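Local coordinates for glyoxalase family protein (PDB 1ZSW) that is of unknown function but binds a zinc ion and belongs to the glyoxalase/bleomycin resistance/dioxygenase superfamily, at residues K119-K124 / K169-A174; L315-F320 / A326-N331. All coordinates share one frame; numbering follows the deposited sequence. Where two conformers were deposited one is given.

How the contacts relate
Contact 1 (119-124 with 169-174) and contact 2 (315-320 with 326-331) are separate outlying packings, met one after the other along the chain. Their centres lie 33 Å apart and their nearest atoms about 15 Å apart, without touching. Both are away from the zinc site of His33, His246 and Glu294. Contact 1 joins helix 112-124 to the connection between strands 150-155 and 180-188. Contact 2 folds the C-terminal helix 325-330 back on the chain that follows strand 292-300, alongside strand 55-62; both strands belong to the same mixed sheet as 31-38 and 244-251, which with 292-300 supply the metal ligands.

Contact 1 of 2, residues K119-K124 / K169-A174; sequences KERFEK and KSEVPA
Arg121 lays one face of its guanidinium over CG2 of Val172, the methyl sitting toward the rim of the flat group, 4.0 Å from NE. NH1 of the same arginine comes 3.5 Å from CB of Glu171, an oblique approach that uses the glutamate's aliphatic root. With CG anti to the backbone N (chi1 -170°) and the chain straight from there to NE, Arg121 reaches out from its helix and crosses Glu171 at about a right angle. The charged ends do not meet: Arg121 NH1 and Glu171 OE2 stay 4.9 Å apart. One water links them, accepting from Arg121 NH1 at 2.9 Å in the guanidinium plane and donating to Glu171 OE2. Helix 112-124 is the helix of a beta-alpha-beta-beta-beta module of the vicinal oxygen chelate fold, while 169-174 belongs to the connection that leads from this module to strand 180-188. The strongest polar partner of the guanidinium is Val51 O, at the end of helix 41-51, bonded by NE, and NH1 also bonds Asn50 O; together these two bonds would restrain the rotation of the group. On the loop side, Ser170 OG accepts from Val172 N at 3.1 Å in an ST turn and bonds to Gly53 O as well, while Val172 packs also on Tyr117 and Trp118 of the arginine's own helix.

Contact 2 of 2, residues L315-F320 / A326-N331; sequences LDLPPF and AEIEAN
Leu315 and Leu317, two residues apart on an extended loop, both bring their CD2 methyls to Ile328 on the helix. Its CG2 methyl receives them, lying 4.4 Å from Leu315 CD2 and 4.3 Å from Leu317 CD2, so that one branch of the isoleucine serves two leucines. The closest approach is made elsewhere: Leu315 CD2 meets the aliphatic CG of Glu329 at 3.7 Å. These two side chains run past each other in opposite directions; in Leu315 a chi1 of -178° swings CG away from the backbone N and out toward the helix. Glu329, exposed, stretches out beyond CG, and while its CG lies against the leucine methyl its carboxylate goes to Arg325. No hydrogen bond spans the two segments; the contact is made by aliphatic carbons. In the fold this is a C-terminal extension doubling back on itself: 315-320 follows strand 292-300, and after the intervening residues 321-324, helix 325-330 packs back against it. Strand 55-62, the outermost strand at one end of the eight-stranded mixed sheet, lies beside both, with Asp316 bonded to the backbone of Met59 and Leu317 and Ile328 both touching Val61. Arg325, just before 326-331, supplies the polar link that the apolar contact lacks, its NH1 forming a salt bridge with Glu329 OE2 and a hydrogen bond with Leu315 O. Pro66 packs on Ile328, and Leu332, beyond the helix, on Leu315.

Contact 1 of 2, residues K119-K124 / K169-A174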
loop_
_atom_site.group_PDB
_atom_site.type_symbol
_atom_site.label_atom_id
_atom_site.label_comp_id
_atom_site.label_asym_id
_atom_site.label_seq_id
_atom_site.Cartn_x
_atom_site.Cartn_y
_atom_site.Cartn_z
ATOM N N LYS A 119 18.639 -6.765 9.282
ATOM C CA LYS A 119 18.970 -8.171 9.455
ATOM C C LYS A 119 19.193 -8.484 10.934
ATOM O O LYS A 119 18.628 -9.448 11.446
ATOM C CB LYS A 119 20.203 -8.559 8.615
ATOM C CG LYS A 119 20.436 -10.070 8.587
ATOM C CD LYS A 119 20.933 -10.537 7.238
ATOM C CE LYS A 119 20.618 -12.022 7.038
ATOM N NZ LYS A 119 21.246 -12.873 8.094
ATOM N N GLU A 120 19.998 -7.680 11.633
ATOM C CA GLU A 120 20.198 -7.938 13.073
ATOM C C GLU A 120 18.902 -7.817 13.870
ATOM O O GLU A 120 18.607 -8.655 14.730
ATOM C CB GLU A 120 21.314 -7.072 13.674
ATOM C CG GLU A 120 21.372 -7.068 15.221
ATOM C CD GLU A 120 21.585 -8.445 15.854
ATOM O OE1 GLU A 120 22.345 -9.273 15.296
ATOM O OE2 GLU A 120 20.996 -8.686 16.932
ATOM N N ARG A 121 18.104 -6.795 13.561
ATOM C CA ARG A 121 16.837 -6.606 14.261
ATOM C C ARG A 121 15.865 -7.777 14.066
ATOM O O ARG A 121 15.185 -8.198 14.992
ATOM C CB ARG A 121 16.186 -5.289 13.802
ATOM C CG ARG A 121 14.973 -4.888 14.658
ATOM C CD ARG A 121 14.633 -3.404 14.451
ATOM N NE ARG A 121 13.489 -3.039 15.302
ATOM C CZ ARG A 121 13.594 -2.646 16.566
ATOM N NH1 ARG A 121 12.501 -2.342 17.258
ATOM N NH2 ARG A 121 14.800 -2.578 17.145
ATOM N N PHE A 122 15.809 -8.300 12.842
ATOM C CA PHE A 122 14.979 -9.445 12.540
ATOM C C PHE A 122 15.454 -10.692 13.300
ATOM O O PHE A 122 14.629 -11.496 13.754
ATOM C CB PHE A 122 14.967 -9.707 11.023
ATOM C CG PHE A 122 14.156 -8.694 10.219
ATOM C CD1 PHE A 122 14.366 -8.552 8.852
ATOM C CD2 PHE A 122 13.180 -7.900 10.833
ATOM C CE1 PHE A 122 13.626 -7.628 8.071
ATOM C CE2 PHE A 122 12.434 -6.972 10.074
ATOM C CZ PHE A 122 12.653 -6.840 8.699
ATOM N N GLU A 123 16.773 -10.845 13.429
ATOM C CA GLU A 123 17.339 -11.951 14.211
ATOM C C GLU A 123 16.854 -11.814 15.652
ATOM O O GLU A 123 16.282 -12.746 16.228
ATOM C CB GLU A 123 18.872 -11.926 14.161
ATOM C CG GLU A 123 19.486 -12.277 12.800
ATOM C CD GLU A 123 20.968 -11.929 12.715
ATOM O OE1 GLU A 123 21.571 -11.605 13.762
ATOM O OE2 GLU A 123 21.524 -11.962 11.598
ATOM N N LYS A 124 17.040 -10.619 16.210
ATOM C CA LYS A 124 16.650 -10.320 17.581
ATOM C C LYS A 124 15.166 -10.608 17.865
ATOM O O LYS A 124 14.807 -11.153 18.908
ATOM C CB LYS A 124 16.982 -8.862 17.910
ATOM C CG LYS A 124 16.428 -8.366 19.250
ATOM C CD LYS A 124 17.008 -9.133 20.444
ATOM C CE LYS A 124 18.472 -8.785 20.680
ATOM N NZ LYS A 124 18.678 -7.306 20.683
ATOM N N LYS A 169 9.499 9.113 17.624
ATOM C CA LYS A 169 9.240 8.224 18.762
ATOM C C LYS A 169 9.318 6.748 18.395
ATOM O O LYS A 169 8.909 5.883 19.163
ATOM C CB LYS A 169 7.901 8.533 19.426
ATOM C CG LYS A 169 7.881 9.875 20.108
ATOM C CD LYS A 169 6.494 10.187 20.571
ATOM C CE LYS A 169 6.319 11.688 20.745
ATOM N NZ LYS A 169 6.680 12.155 22.110
ATOM N N SER A 170 9.872 6.490 17.204
ATOM C CA SER A 170 10.130 5.114 16.746
ATOM C C SER A 170 11.186 4.406 17.588
ATOM O O SER A 170 12.092 5.049 18.100
ATOM C CB SER A 170 10.620 5.162 15.312
ATOM O OG SER A 170 10.748 3.822 14.798
ATOM N N GLU A 171 11.097 3.087 17.709
ATOM C CA GLU A 171 12.203 2.296 18.243
ATOM C C GLU A 171 13.442 2.274 17.356
ATOM O O GLU A 171 14.535 1.900 17.815
ATOM C CB GLU A 171 11.760 0.851 18.471
ATOM C CG GLU A 171 10.684 0.664 19.527
ATOM C CD GLU A 171 11.191 0.952 20.914
ATOM O OE1 GLU A 171 10.529 1.717 21.651
ATOM O OE2 GLU A 171 12.251 0.416 21.274
ATOM N N VAL A 172 13.270 2.657 16.085
ATOM C CA VAL A 172 14.308 2.550 15.056
ATOM C C VAL A 172 14.992 3.890 14.807
ATOM O O VAL A 172 14.317 4.938 14.732
ATOM C CB VAL A 172 13.650 2.049 13.710
ATOM C CG1 VAL A 172 14.672 1.924 12.574
ATOM C CG2 VAL A 172 12.979 0.723 13.958
ATOM N N PRO A 173 16.350 3.887 14.700
ATOM C CA PRO A 173 17.045 5.138 14.417
ATOM C C PRO A 173 16.525 5.786 13.139
ATOM O O PRO A 173 16.227 5.070 12.178
ATOM C CB PRO A 173 18.499 4.692 14.179
ATOM C CG PRO A 173 18.643 3.394 14.770
ATOM C CD PRO A 173 17.259 2.746 14.831
ATOM N N ALA A 174 16.404 7.115 13.116
ATOM C CA ALA A 174 15.903 7.804 11.934
ATOM C C ALA A 174 16.565 7.312 10.642
ATOM O O ALA A 174 15.882 7.106 9.634
ATOM C CB ALA A 174 16.099 9.291 12.050
HETATM O O HOH W 1 12.757 -2.207 20.100
#

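Contact 2 of 2, residues L315-F320 / A326-N331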
loop_
_atom_site.group_PDB
_atom_site.type_symbol
_atom_site.label_atom_id
_atom_site.label_comp_id
_atom_site.label_asym_id
_atom_site.label_seq_id
_atom_site.Cartn_x
_atom_site.Cartn_y
_atom_site.Cartn_z
ATOM N N LEU A 315 -9.409 5.893 19.710
ATOM C CA LEU A 315 -10.276 5.360 18.668
ATOM C C LEU A 315 -10.945 6.483 17.926
ATOM O O LEU A 315 -11.819 7.158 18.485
ATOM C CB LEU A 315 -11.328 4.435 19.258
ATOM C CG LEU A 315 -12.281 3.774 18.259
ATOM C CD1 LEU A 315 -11.528 2.764 17.380
ATOM C CD2 LEU A 315 -13.410 3.087 18.999
ATOM N N ASP A 316 -10.511 6.695 16.685
ATOM C CA ASP A 316 -11.036 7.762 15.849
ATOM C C ASP A 316 -12.137 7.240 14.961
ATOM O O ASP A 316 -12.074 6.113 14.465
ATOM C CB ASP A 316 -9.931 8.381 14.999
ATOM C CG ASP A 316 -8.921 9.167 15.840
ATOM O OD1 ASP A 316 -9.291 9.668 16.936
ATOM O OD2 ASP A 316 -7.753 9.287 15.405
ATOM N N LEU A 317 -13.159 8.065 14.767
ATOM C CA LEU A 317 -14.295 7.684 13.944
ATOM C C LEU A 317 -14.595 8.789 12.959
ATOM O O LEU A 317 -14.379 9.969 13.260
ATOM C CB LEU A 317 -15.528 7.404 14.800
ATOM C CG LEU A 317 -15.426 6.249 15.790
ATOM C CD1 LEU A 317 -16.593 6.284 16.748
ATOM C CD2 LEU A 317 -15.302 4.893 15.060
ATOM N N PRO A 318 -15.085 8.407 11.771
ATOM C CA PRO A 318 -15.562 9.383 10.803
ATOM C C PRO A 318 -16.822 10.007 11.429
ATOM O O PRO A 318 -17.485 9.336 12.218
ATOM C CB PRO A 318 -15.903 8.522 9.576
ATOM C CG PRO A 318 -16.157 7.136 10.131
ATOM C CD PRO A 318 -15.237 7.009 11.306
ATOM N N PRO A 319 -17.108 11.287 11.129
ATOM C CA PRO A 319 -18.233 11.975 11.787
ATOM C C PRO A 319 -19.543 11.190 11.808
ATOM O O PRO A 319 -20.225 11.185 12.835
ATOM C CB PRO A 319 -18.381 13.246 10.961
ATOM C CG PRO A 319 -17.004 13.543 10.499
ATOM C CD PRO A 319 -16.384 12.187 10.220
ATOM N N PHE A 320 -19.869 10.506 10.708
ATOM C CA PHE A 320 -21.150 9.801 10.595
ATOM C C PHE A 320 -21.347 8.652 11.576
ATOM O O PHE A 320 -22.462 8.141 11.710
ATOM C CB PHE A 320 -21.419 9.348 9.145
ATOM C CG PHE A 320 -20.790 8.018 8.764
ATOM C CD1 PHE A 320 -21.507 6.831 8.885
ATOM C CD2 PHE A 320 -19.501 7.967 8.232
ATOM C CE1 PHE A 320 -20.938 5.604 8.506
ATOM C CE2 PHE A 320 -18.923 6.748 7.850
ATOM C CZ PHE A 320 -19.642 5.571 7.993
ATOM N N ALA A 326 -20.773 4.804 21.380
ATOM C CA ALA A 326 -21.045 3.986 22.573
ATOM C C ALA A 326 -21.191 2.511 22.224
ATOM O O ALA A 326 -20.611 1.653 22.890
ATOM C CB ALA A 326 -22.292 4.489 23.302
ATOM N N GLU A 327 -21.961 2.238 21.171
ATOM C CA GLU A 327 -22.160 0.888 20.657
ATOM C C GLU A 327 -20.855 0.321 20.103
ATOM O O GLU A 327 -20.469 -0.800 20.447
ATOM C CB GLU A 327 -23.250 0.878 19.571
ATOM C CG GLU A 327 -23.319 -0.398 18.700
ATOM C CD GLU A 327 -23.974 -1.595 19.404
ATOM O OE1 GLU A 327 -24.338 -1.484 20.602
ATOM O OE2 GLU A 327 -24.125 -2.656 18.749
ATOM N N ILE A 328 -20.194 1.095 19.239
ATOM C CA ILE A 328 -18.949 0.672 18.588
ATOM C C ILE A 328 -17.878 0.338 19.637
ATOM O O ILE A 328 -17.270 -0.745 19.597
ATOM C CB ILE A 328 -18.460 1.743 17.557
ATOM C CG1 ILE A 328 -19.417 1.797 16.359
ATOM C CG2 ILE A 328 -17.029 1.465 17.070
ATOM C CD1 ILE A 328 -19.263 3.039 15.471
ATOM N N GLU A 329 -17.679 1.251 20.585
ATOM C CA GLU A 329 -16.676 1.074 21.636
ATOM C C GLU A 329 -16.948 -0.148 22.500
ATOM O O GLU A 329 -16.026 -0.881 22.848
ATOM C CB GLU A 329 -16.546 2.330 22.510
ATOM C CG GLU A 329 -15.819 3.487 21.819
ATOM C CD GLU A 329 -15.429 4.623 22.759
ATOM O OE1 GLU A 329 -16.018 4.750 23.854
ATOM O OE2 GLU A 329 -14.527 5.405 22.395
ATOM N N ALA A 330 -18.222 -0.360 22.829
ATOM C CA ALA A 330 -18.643 -1.493 23.654
ATOM C C ALA A 330 -18.314 -2.848 23.020
ATOM O O ALA A 330 -18.026 -3.812 23.736
ATOM C CB ALA A 330 -20.129 -1.390 23.970
ATOM N N ASN A 331 -18.335 -2.914 21.686
ATOM C CA ASN A 331 -18.075 -4.161 20.958
ATOM C C ASN A 331 -16.588 -4.408 20.624
ATOM O O ASN A 331 -16.243 -5.443 20.051
ATOM C CB ASN A 331 -18.912 -4.220 19.676
ATOM C CG ASN A 331 -19.040 -5.633 19.121
ATOM O OD1 ASN A 331 -19.741 -6.475 19.689
ATOM N ND2 ASN A 331 -18.369 -5.895 18.002
#